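Long-range contacts in cellulase (Clostridium cellulovorans, PDB 6UI3), which acts as a broad-specificity endoglucanase, probably hydrolysing cellulose and other plant polysaccharides such as xylan, this chain being the family 5 catalytic barrel of a longer, dockerin-bearing protein: residues V67-N72 with A102-H107; I25-G30 with A58-V63. All coordinates share one frame; numbering follows the deposited sequence. Where two conformers were deposited one is given.

In the fold
Both contacts are buried parts of one TIM barrel, their centres about 18 Å apart, and strand 62-65 ties them together. Contact 2 (25-30 with 58-63) pairs the first barrel strand with the start of the second; contact 1 (67-72 with 102-107) joins the loop leaving the second strand to the end of the third. They meet where I103 N lies 2.9 Å from V63 O, a probable hydrogen bond between neighbouring strands. Their chemistry differs with place. Contact 2 combines parallel backbone pairing with aromatic and aliphatic packing under the surrounding helices, whereas contact 1, toward the strand's C-terminal end, relies on an indole N-H, an asparagine side-chain oxygen and backbone groups.

Contact 1 of 2, residues V67-N72 with A102-H107; sequences VRWDEN and AIVNIH
The indole of W69 points its NE1 at the backbone oxygen N105 O, 2.9 Å away, in a nearly straight bond (170° at the hydrogen) that lies close to the ring plane and meets a lone pair in the carbonyl plane. A tryptophan suits this spot because one ring supplies both an N-H donor and a large flat apolar surface. CZ2 of W69 comes within 4.0 Å of V104 CG1 at the ring edge, and CD1 of W69 meets I106 CG1 at 3.9 Å; both aliphatic side chains cross the indole at about a right angle.

The second polar link runs from V67 N to N105 OD1, 3.0 Å long and in the plane of the amide carbonyl. N105 reaches it by placing CG between its own backbone N and carbonyl carbon (chi1 72°), which turns the amide toward V67. H107 N gives a weak, bent bond to V67 O at 2.8 Å.

Within the loop itself, V67 CG1 sits over the centre of the W69 ring, 3.3 Å above its plane, so the beta-branched valine backs one face of the indole while its backbone faces N105. The other end of the amide is used too: N105 ND2 donates to H107 ND1 at 3.0 Å, nearly in the imidazole plane. N109 OD1 accepts from W69 N, V88 of helix 82-96 packs on the indole, and R68 is drawn off to E34 O.

Asparagine is apt here because its amide accepts from V67 and donates to H107 at once. These two bonds limit rotation of the amide and orient the imidazole near the C-terminal end of the third strand, at the mouth of the barrel where TIM-barrel glycosidases carry their substrate cleft.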
ATOM      1  N   VAL A  67      -0.181  -2.773  -8.663  1.00  6.43           N
ATOM      2  CA  VAL A  67      -0.066  -2.958 -10.108  1.00  6.77           C
ATOM      3  C   VAL A  67       1.312  -3.504 -10.469  1.00  6.56           C
ATOM      4  O   VAL A  67       2.336  -2.871 -10.177  1.00  6.58           O
ATOM      5  CB  VAL A  67      -0.318  -1.671 -10.914  1.00  6.64           C
ATOM      6  CG1 VAL A  67      -0.231  -1.958 -12.420  1.00  7.96           C
ATOM      7  CG2 VAL A  67      -1.653  -1.043 -10.559  1.00  7.32           C
ATOM      8  N   ARG A  68       1.336  -4.671 -11.120  1.00  6.86           N
ATOM      9  CA  ARG A  68       2.520  -5.205 -11.791  1.00  6.56           C
ATOM     10  C   ARG A  68       2.493  -4.689 -13.225  1.00  6.61           C
ATOM     11  O   ARG A  68       1.471  -4.819 -13.897  1.00  6.83           O
ATOM     12  CB  ARG A  68       2.470  -6.735 -11.784  1.00  6.72           C
ATOM     13  CG  ARG A  68       3.658  -7.404 -12.463  1.00  7.85           C
ATOM     14  CD  ARG A  68       3.482  -8.914 -12.597  1.00  9.08           C
ATOM     15  NE  ARG A  68       3.127  -9.593 -11.351  1.00  9.42           N
ATOM     16  CZ  ARG A  68       3.841 -10.532 -10.736  1.00  9.70           C
ATOM     17  NH1 ARG A  68       5.019 -10.919 -11.189  1.00  9.99           N
ATOM     18  NH2 ARG A  68       3.350 -11.085  -9.645  1.00  9.77           N
ATOM     19  N   TRP A  69       3.600  -4.104 -13.694  1.00  6.94           N
ATOM     20  CA  TRP A  69       3.632  -3.477 -15.011  1.00  7.03           C
ATOM     21  C   TRP A  69       4.407  -4.248 -16.067  1.00  7.62           C
ATOM     22  O   TRP A  69       4.167  -4.038 -17.265  1.00  7.49           O
ATOM     23  CB  TRP A  69       4.240  -2.073 -14.908  1.00  7.49           C
ATOM     24  CG  TRP A  69       3.492  -1.151 -13.994  1.00  6.48           C
ATOM     25  CD1 TRP A  69       3.697  -0.975 -12.657  1.00  7.09           C
ATOM     26  CD2 TRP A  69       2.406  -0.274 -14.353  1.00  6.47           C
ATOM     27  NE1 TRP A  69       2.812  -0.033 -12.162  1.00  6.81           N
ATOM     28  CE2 TRP A  69       2.009   0.406 -13.182  1.00  6.68           C
ATOM     29  CE3 TRP A  69       1.724  -0.012 -15.547  1.00  7.83           C
ATOM     30  CZ2 TRP A  69       0.977   1.341 -13.175  1.00  7.60           C
ATOM     31  CZ3 TRP A  69       0.689   0.913 -15.536  1.00  8.18           C
ATOM     32  CH2 TRP A  69       0.331   1.580 -14.361  1.00  8.23           C
ATOM     33  N   ASP A  70       5.331  -5.117 -15.664  1.00  7.50           N
ATOM     34  CA  ASP A  70       6.326  -5.654 -16.588  1.00  8.30           C
ATOM     35  C   ASP A  70       5.877  -6.884 -17.368  1.00  8.79           C
ATOM     36  O   ASP A  70       6.692  -7.462 -18.090  1.00  9.96           O
ATOM     37  CB  ASP A  70       7.691  -5.838 -15.914  1.00  7.81           C
ATOM     38  CG  ASP A  70       7.702  -6.825 -14.770  1.00  8.32           C
ATOM     39  OD1 ASP A  70       6.632  -7.283 -14.335  1.00  9.27           O
ATOM     40  OD2 ASP A  70       8.822  -7.131 -14.296  1.00  9.38           O
ATOM     41  N   GLU A  71       4.600  -7.249 -17.318  1.00  7.81           N
ATOM     42  CA  GLU A  71       4.027  -8.163 -18.302  1.00  8.48           C
ATOM     43  C   GLU A  71       3.316  -7.402 -19.407  1.00  8.93           C
ATOM     44  O   GLU A  71       2.771  -8.027 -20.326  1.00 10.59           O
ATOM     45  CB  GLU A  71       3.075  -9.170 -17.642  1.00  9.87           C
ATOM     46  CG  GLU A  71       3.755  -9.993 -16.546  1.00 13.67           C
ATOM     47  CD  GLU A  71       2.870 -11.043 -15.888  1.00 16.20           C
ATOM     48  OE1 GLU A  71       1.680 -10.822 -15.685  1.00 15.80           O
ATOM     49  OE2 GLU A  71       3.401 -12.115 -15.552  1.00 21.44           O
ATOM     50  N   ASN A  72       3.339  -6.067 -19.356  1.00  7.95           N
ATOM     51  CA  ASN A  72       2.638  -5.219 -20.314  1.00  8.10           C
ATOM     52  C   ASN A  72       3.547  -4.199 -20.977  1.00  8.43           C
ATOM     53  O   ASN A  72       3.094  -3.119 -21.397  1.00 10.35           O
ATOM     54  CB  ASN A  72       1.427  -4.568 -19.665  1.00  9.49           C
ATOM     55  CG  ASN A  72       0.307  -5.526 -19.535  1.00  9.89           C
ATOM     56  OD1 ASN A  72      -0.461  -5.717 -20.475  1.00 11.92           O
ATOM     57  ND2 ASN A  72       0.218  -6.190 -18.391  1.00 10.46           N
ATOM     58  N   ALA A 102      -7.026   7.020  -3.928  1.00  7.76           N
ATOM     59  CA  ALA A 102      -6.533   5.899  -4.716  1.00  7.78           C
ATOM     60  C   ALA A 102      -5.018   5.949  -4.730  1.00  8.05           C
ATOM     61  O   ALA A 102      -4.438   6.993  -5.049  1.00  8.95           O
ATOM     62  CB  ALA A 102      -7.033   6.001  -6.155  1.00  8.89           C
ATOM     63  N   ILE A 103      -4.370   4.832  -4.403  1.00  6.97           N
ATOM     64  CA  ILE A 103      -2.906   4.735  -4.408  1.00  7.41           C
ATOM     65  C   ILE A 103      -2.521   3.790  -5.537  1.00  6.47           C
ATOM     66  O   ILE A 103      -3.008   2.657  -5.579  1.00  8.08           O
ATOM     67  CB  ILE A 103      -2.366   4.208  -3.064  1.00  7.24           C
ATOM     68  CG1 ILE A 103      -2.697   5.174  -1.921  1.00  7.94           C
ATOM     69  CG2 ILE A 103      -0.853   3.961  -3.143  1.00  8.34           C
ATOM     70  CD1 ILE A 103      -2.680   4.528  -0.552  1.00  8.72           C
ATOM     71  N   VAL A 104      -1.636   4.234  -6.436  1.00  7.27           N
ATOM     72  CA  VAL A 104      -1.074   3.401  -7.500  1.00  7.61           C
ATOM     73  C   VAL A 104       0.416   3.216  -7.233  1.00  6.36           C
ATOM     74  O   VAL A 104       1.102   4.156  -6.826  1.00  7.33           O
ATOM     75  CB  VAL A 104      -1.299   4.059  -8.876  1.00  9.14           C
ATOM     76  CG1 VAL A 104      -0.552   3.300  -9.982  1.00 11.19           C
ATOM     77  CG2 VAL A 104      -2.762   4.116  -9.231  1.00 11.30           C
ATOM     78  N   ASN A 105       0.925   2.006  -7.488  1.00  6.62           N
ATOM     79  CA  ASN A 105       2.315   1.689  -7.183  1.00  6.88           C
ATOM     80  C   ASN A 105       2.938   0.886  -8.327  1.00  6.69           C
ATOM     81  O   ASN A 105       2.365   0.739  -9.405  1.00  7.18           O
ATOM     82  CB  ASN A 105       2.416   0.963  -5.829  1.00  7.73           C
ATOM     83  CG  ASN A 105       1.903  -0.466  -5.870  1.00  7.64           C
ATOM     84  OD1 ASN A 105       1.505  -0.970  -6.922  1.00  7.16           O
ATOM     85  ND2 ASN A 105       1.892  -1.127  -4.704  1.00  8.53           N
ATOM     86  N   ILE A 106       4.161   0.408  -8.072  1.00  6.70           N
ATOM     87  CA  ILE A 106       4.799  -0.687  -8.794  1.00  6.85           C
ATOM     88  C   ILE A 106       4.883  -1.845  -7.811  1.00  6.53           C
ATOM     89  O   ILE A 106       5.408  -1.675  -6.707  1.00  7.03           O
ATOM     90  CB  ILE A 106       6.206  -0.284  -9.286  1.00  6.93           C
ATOM     91  CG1 ILE A 106       6.131   0.904 -10.255  1.00  7.41           C
ATOM     92  CG2 ILE A 106       6.907  -1.493  -9.912  1.00  7.69           C
ATOM     93  CD1 ILE A 106       7.488   1.378 -10.767  1.00  8.23           C
ATOM     94  N   HIS A 107       4.380  -3.015  -8.207  1.00  6.45           N
ATOM     95  CA  HIS A 107       4.133  -4.114  -7.263  1.00  6.33           C
ATOM     96  C   HIS A 107       4.470  -5.424  -7.959  1.00  7.17           C
ATOM     97  O   HIS A 107       3.824  -5.812  -8.933  1.00  8.21           O
ATOM     98  CB  HIS A 107       2.657  -4.064  -6.846  1.00  7.23           C
ATOM     99  CG  HIS A 107       2.311  -4.757  -5.567  1.00  7.28           C
ATOM    100  ND1 HIS A 107       1.723  -4.090  -4.512  1.00  7.68           N
ATOM    101  CD2 HIS A 107       2.396  -6.055  -5.208  1.00  8.04           C
ATOM    102  CE1 HIS A 107       1.475  -4.962  -3.553  1.00  7.96           C
ATOM    103  NE2 HIS A 107       1.872  -6.155  -3.945  1.00  8.26           N
TER

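Contact 2 of 2, residues I25-G30 with A58-V63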
ATOM      1  N   ILE A  25      -9.882   5.227   6.949  1.00 10.88           N
ATOM      2  CA  ILE A  25      -9.819   3.761   6.897  0.52 11.07           C
ATOM      3  C   ILE A  25      -9.636   3.313   5.451  1.00  9.93           C
ATOM      4  O   ILE A  25     -10.364   3.797   4.570  1.00 10.76           O
ATOM      5  CB  ILE A  25     -11.128   3.177   7.480  0.52 12.86           C
ATOM      6  CG1 ILE A  25     -11.382   3.709   8.895  0.52 13.93           C
ATOM      7  CG2 ILE A  25     -11.107   1.648   7.459  0.52 12.99           C
ATOM      8  CD1 ILE A  25     -12.739   3.346   9.457  0.52 15.31           C
ATOM      9  N   GLY A  26      -8.746   2.353   5.199  1.00  8.57           N
ATOM     10  CA  GLY A  26      -8.436   1.950   3.846  1.00  9.07           C
ATOM     11  C   GLY A  26      -8.386   0.447   3.611  1.00  7.29           C
ATOM     12  O   GLY A  26      -8.572  -0.372   4.520  1.00  7.93           O
ATOM     13  N   TRP A  27      -8.077   0.115   2.361  1.00  7.32           N
ATOM     14  CA  TRP A  27      -8.301  -1.220   1.817  1.00  7.17           C
ATOM     15  C   TRP A  27      -7.440  -1.389   0.577  1.00  7.92           C
ATOM     16  O   TRP A  27      -7.287  -0.450  -0.209  1.00  9.07           O
ATOM     17  CB  TRP A  27      -9.783  -1.308   1.464  1.00  7.49           C
ATOM     18  CG  TRP A  27     -10.335  -2.617   1.001  1.00  7.90           C
ATOM     19  CD1 TRP A  27     -10.901  -3.580   1.782  1.00  8.35           C
ATOM     20  CD2 TRP A  27     -10.457  -3.080  -0.354  1.00  8.34           C
ATOM     21  NE1 TRP A  27     -11.372  -4.611   1.000  1.00  8.84           N
ATOM     22  CE2 TRP A  27     -11.107  -4.330  -0.313  1.00  8.31           C
ATOM     23  CE3 TRP A  27     -10.094  -2.554  -1.595  1.00  8.38           C
ATOM     24  CZ2 TRP A  27     -11.391  -5.063  -1.470  1.00  8.85           C
ATOM     25  CZ3 TRP A  27     -10.381  -3.277  -2.735  1.00  8.02           C
ATOM     26  CH2 TRP A  27     -11.000  -4.523  -2.668  1.00  8.83           C
ATOM     27  N   ASN A  28      -6.843  -2.568   0.421  1.00  7.14           N
ATOM     28  CA  ASN A  28      -6.072  -2.915  -0.766  1.00  6.68           C
ATOM     29  C   ASN A  28      -6.866  -3.855  -1.670  1.00  6.79           C
ATOM     30  O   ASN A  28      -7.418  -4.861  -1.206  1.00  7.20           O
ATOM     31  CB  ASN A  28      -4.789  -3.699  -0.434  1.00  6.50           C
ATOM     32  CG  ASN A  28      -3.694  -2.848   0.141  1.00  6.53           C
ATOM     33  OD1 ASN A  28      -2.775  -2.424  -0.564  1.00  7.22           O
ATOM     34  ND2 ASN A  28      -3.741  -2.640   1.452  1.00  7.68           N
ATOM     35  N   LEU A  29      -6.816  -3.586  -2.976  1.00  7.22           N
ATOM     36  CA  LEU A  29      -7.324  -4.477  -4.027  1.00  7.37           C
ATOM     37  C   LEU A  29      -6.303  -5.595  -4.269  1.00  6.97           C
ATOM     38  O   LEU A  29      -5.548  -5.607  -5.239  1.00  7.48           O
ATOM     39  CB  LEU A  29      -7.595  -3.654  -5.287  1.00  7.54           C
ATOM     40  CG  LEU A  29      -8.245  -4.372  -6.456  1.00  7.70           C
ATOM     41  CD1 LEU A  29      -9.672  -4.792  -6.150  1.00  9.03           C
ATOM     42  CD2 LEU A  29      -8.212  -3.474  -7.706  1.00  8.80           C
ATOM     43  N   GLY A  30      -6.281  -6.548  -3.333  1.00  7.20           N
ATOM     44  CA  GLY A  30      -5.217  -7.547  -3.316  1.00  7.75           C
ATOM     45  C   GLY A  30      -5.424  -8.664  -4.323  1.00  8.05           C
ATOM     46  O   GLY A  30      -6.551  -9.021  -4.683  1.00  7.76           O
ATOM     47  N   ALA A  58     -19.640   1.076   3.201  1.00 11.64           N
ATOM     48  CA  ALA A  58     -19.228   0.421   4.434  1.00 12.32           C
ATOM     49  C   ALA A  58     -18.308   1.278   5.293  1.00 12.46           C
ATOM     50  O   ALA A  58     -18.032   0.904   6.434  1.00 13.34           O
ATOM     51  CB  ALA A  58     -18.507  -0.890   4.115  1.00 12.67           C
ATOM     52  N   GLY A  59     -17.836   2.412   4.782  1.00 11.75           N
ATOM     53  CA  GLY A  59     -17.045   3.341   5.567  1.00 11.57           C
ATOM     54  C   GLY A  59     -15.587   3.460   5.184  1.00 10.69           C
ATOM     55  O   GLY A  59     -14.846   4.176   5.872  1.00 11.66           O
ATOM     56  N   PHE A  60     -15.137   2.783   4.138  1.00  9.41           N
ATOM     57  CA  PHE A  60     -13.767   2.954   3.668  1.00  9.66           C
ATOM     58  C   PHE A  60     -13.625   4.250   2.875  1.00  9.63           C
ATOM     59  O   PHE A  60     -14.548   4.677   2.170  1.00 10.03           O
ATOM     60  CB  PHE A  60     -13.348   1.769   2.796  1.00  9.21           C
ATOM     61  CG  PHE A  60     -13.232   0.479   3.560  1.00  9.11           C
ATOM     62  CD1 PHE A  60     -14.285  -0.419   3.604  1.00 10.20           C
ATOM     63  CD2 PHE A  60     -12.058   0.161   4.232  1.00  9.53           C
ATOM     64  CE1 PHE A  60     -14.167  -1.601   4.328  1.00 10.44           C
ATOM     65  CE2 PHE A  60     -11.945  -1.020   4.951  1.00 10.18           C
ATOM     66  CZ  PHE A  60     -12.994  -1.894   4.989  1.00 10.42           C
ATOM     67  N   ASN A  61     -12.434   4.849   2.952  1.00  8.76           N
ATOM     68  CA  ASN A  61     -12.152   6.121   2.311  1.00  8.81           C
ATOM     69  C   ASN A  61     -10.945   6.101   1.390  1.00  9.23           C
ATOM     70  O   ASN A  61     -10.721   7.091   0.678  1.00  9.22           O
ATOM     71  CB  ASN A  61     -11.902   7.183   3.398  1.00 13.03           C
ATOM     72  CG  ASN A  61     -12.097   8.580   2.909  1.00 15.41           C
ATOM     73  OD1 ASN A  61     -13.142   8.912   2.346  1.00 16.74           O
ATOM     74  ND2 ASN A  61     -11.122   9.437   3.173  1.00 13.96           N
ATOM     75  N   THR A  62     -10.139   5.036   1.410  1.00  8.41           N
ATOM     76  CA  THR A  62      -8.897   4.942   0.655  1.00  8.13           C
ATOM     77  C   THR A  62      -8.758   3.534   0.094  1.00  8.18           C
ATOM     78  O   THR A  62      -8.970   2.553   0.825  1.00  8.67           O
ATOM     79  CB  THR A  62      -7.692   5.225   1.573  1.00  9.38           C
ATOM     80  OG1 THR A  62      -7.696   6.584   2.003  1.00  9.71           O
ATOM     81  CG2 THR A  62      -6.366   4.948   0.864  1.00 10.12           C
ATOM     82  N   VAL A  63      -8.390   3.427  -1.182  1.00  7.45           N
ATOM     83  CA  VAL A  63      -8.107   2.145  -1.817  1.00  8.04           C
ATOM     84  C   VAL A  63      -6.712   2.175  -2.429  1.00  7.82           C
ATOM     85  O   VAL A  63      -6.399   3.041  -3.258  1.00  8.51           O
ATOM     86  CB  VAL A  63      -9.146   1.775  -2.893  1.00  9.34           C
ATOM     87  CG1 VAL A  63      -8.719   0.494  -3.625  1.00 10.83           C
ATOM     88  CG2 VAL A  63     -10.534   1.604  -2.283  1.00 10.72           C
TER
HETATM   89  O   HOH W   1     -12.873   6.001   6.355  0.89 13.75           O
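With W27 CG anti to the backbone N (chi1 -174°) and F60 CG turned opposite its carbonyl carbon (chi1 -67°), the two rings meet in a T-shaped pair. The edge of W27, led by CD1, points at the face of F60 near its rim, the five-membered ring and phenyl centroids 5.2 Å apart and the planes at 63°. V63 lies alongside the indole, its CG1 3.9 Å from W27 CE3 at the ring edge, while I25 CG2 approaches F60 CD2 at 3.7 Å in the conformer described.

The backbones pair as parallel strands, G26 beside T62 and W27 beside V63. I25 O receives a straight bond from N61 N at 2.8 Å and a longer, weak one from T62 N; W27 N returns a weak bond to T62 O. Glycine suits position 26 because a CB would sit tight against T62 O, which lies 3.1 Å from G26 CA. V63 CA makes a C-H...O contact of 3.2 Å with W27 O. Near the start of strand 25-29 a water accepts from I25 N and donates to G59 O. G59 ends helix 49-58 in a Schellman motif; at its positive phi a side chain would press on the carbonyl oxygen of A58, which glycine avoids.

The whole is a beta-alpha-beta crossover: strand 25-29, helix 49-58, strand 62-65. L55 of that helix touches the side chains of W27 and F60, F52 touches V63, and M335 of helix 329-339 touches I25 and F60. Strand 301-305 closes the barrel against strand 25-29, and its D305 accepts the hydrogen bond of W27 NE1.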